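Local coordinates for protein glucose-6-phosphate isomerase (Chlamydia trachomatis D/UW-3/CX, PDB 6OTU) that catalyses the reversible isomerization of glucose-6-phosphate to fructose-6-phosphate, at residues 477-480 against 481-485. Residues are numbered along the deposited sequence; the frame is centred on the assembly and turned at random.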
# COMPACT_ATOMS: atom_id res chain seq x y z
N GLU A 477 -10.86 -1.76 -14.65
CA GLU A 477 -12.26 -2.09 -14.41
C GLU A 477 -12.67 -3.30 -15.23
O GLU A 477 -13.29 -4.23 -14.71
CB GLU A 477 -13.16 -0.89 -14.74
CG GLU A 477 -12.97 0.29 -13.78
CD GLU A 477 -13.90 1.46 -14.05
OE1 GLU A 477 -14.56 1.48 -15.12
OE2 GLU A 477 -13.98 2.35 -13.18
N HIS A 478 -12.27 -3.34 -16.51
CA HIS A 478 -12.66 -4.47 -17.35
C HIS A 478 -11.83 -5.72 -17.09
O HIS A 478 -12.37 -6.84 -17.18
CB HIS A 478 -12.60 -4.05 -18.81
CG HIS A 478 -13.60 -2.99 -19.12
ND1 HIS A 478 -14.85 -2.98 -18.54
CD2 HIS A 478 -13.52 -1.87 -19.88
CE1 HIS A 478 -15.51 -1.92 -18.96
NE2 HIS A 478 -14.73 -1.23 -19.77
N LYS A 479 -10.54 -5.57 -16.76
CA LYS A 479 -9.75 -6.71 -16.30
C LYS A 479 -10.47 -7.46 -15.19
O LYS A 479 -10.63 -8.68 -15.25
CB LYS A 479 -8.37 -6.26 -15.82
CG LYS A 479 -7.62 -7.42 -15.17
CD LYS A 479 -6.38 -7.00 -14.42
CE LYS A 479 -5.57 -8.22 -14.05
NZ LYS A 479 -4.55 -7.89 -13.03
N PHE A 480 -10.89 -6.73 -14.15
CA PHE A 480 -11.51 -7.40 -13.01
C PHE A 480 -12.87 -7.97 -13.37
O PHE A 480 -13.24 -9.06 -12.92
CB PHE A 480 -11.61 -6.41 -11.84
CG PHE A 480 -10.27 -5.89 -11.38
CD1 PHE A 480 -9.20 -6.76 -11.20
CD2 PHE A 480 -10.07 -4.55 -11.13
CE1 PHE A 480 -7.95 -6.28 -10.79
CE2 PHE A 480 -8.82 -4.07 -10.71
CZ PHE A 480 -7.77 -4.93 -10.54
N ALA A 481 -13.63 -7.26 -14.22
CA ALA A 481 -14.90 -7.78 -14.71
C ALA A 481 -14.71 -9.07 -15.50
O ALA A 481 -15.48 -10.03 -15.34
CB ALA A 481 -15.61 -6.73 -15.58
N PHE A 482 -13.70 -9.11 -16.37
CA PHE A 482 -13.46 -10.32 -17.15
C PHE A 482 -13.07 -11.47 -16.22
O PHE A 482 -13.51 -12.61 -16.42
CB PHE A 482 -12.39 -10.08 -18.21
CG PHE A 482 -12.91 -9.48 -19.51
CD1 PHE A 482 -14.00 -10.03 -20.17
CD2 PHE A 482 -12.27 -8.38 -20.09
CE1 PHE A 482 -14.47 -9.49 -21.36
CE2 PHE A 482 -12.74 -7.83 -21.29
CZ PHE A 482 -13.83 -8.39 -21.92
N GLN A 483 -12.27 -11.19 -15.19
CA GLN A 483 -11.92 -12.25 -14.25
C GLN A 483 -13.15 -12.76 -13.50
O GLN A 483 -13.35 -13.97 -13.35
CB GLN A 483 -10.83 -11.77 -13.27
CG GLN A 483 -9.53 -11.37 -13.96
CD GLN A 483 -8.34 -11.20 -13.03
OE1 GLN A 483 -7.21 -11.55 -13.39
NE2 GLN A 483 -8.58 -10.64 -11.85
N GLY A 484 -14.02 -11.84 -13.05
CA GLY A 484 -15.26 -12.27 -12.43
C GLY A 484 -16.14 -13.08 -13.37
O GLY A 484 -16.74 -14.08 -12.96
N PHE A 485 -16.26 -12.64 -14.64
CA PHE A 485 -17.05 -13.38 -15.63
C PHE A 485 -16.50 -14.78 -15.84
O PHE A 485 -17.26 -15.74 -16.04
CB PHE A 485 -17.08 -12.65 -16.97
CG PHE A 485 -17.79 -11.33 -16.94
CD1 PHE A 485 -18.86 -11.12 -16.09
CD2 PHE A 485 -17.40 -10.30 -17.79
CE1 PHE A 485 -19.52 -9.91 -16.08
CE2 PHE A 485 -18.05 -9.08 -17.78
CZ PHE A 485 -19.12 -8.89 -16.92
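Gln483 lies one turn beyond Lys479 and reaches back over it. CB rests on two carbonyl oxygens of the preceding turn, those of Phe480 and Lys479. CG comes closest, 3.2 Å from Lys479 O, since a chi1 of -61° sets it anti to its own carbonyl carbon and beside the backbone N, near that oxygen. CD continues the extended chain toward the lysine's aliphatic part, 4.2 Å from Lys479 CE. The terminal amide lies near both Lys479 CE and the edge of the Phe480 ring, its plane turned 57° from that ring. The Lys479 chain, extended throughout, passes the glutamine at a slant, and its NZ forms a salt bridge with Glu402 on strand 401-406. All this sits on one regular alpha-helix, 466-487, buried in the alpha/beta SIS-type fold of phosphoglucose isomerase; four i to i+4 bonds join 477-480 to 481-485, and Phe485 N to Ala481 O continues the pattern. Of these four, Phe482 N to His478 O is the shortest, at 2.8 Å, and Gly484 N to Phe480 O the straightest, with an N-H...O angle of 166°. Phe480 O also accepts a bond from Asn357 ND2, linking this helix to helix 345-357, which carries Glu355, the probable proton donor, its side chain about 9 Å from that of Phe480. On another flank, Phe482 CD2 approaches His478 O obliquely at 3.3 Å, while the ring packs on helices 313-327 and 80-89. Ala481 CB fits against Glu477 O, 3.5 Å away, and the Glu477 carboxylate pairs with Arg112.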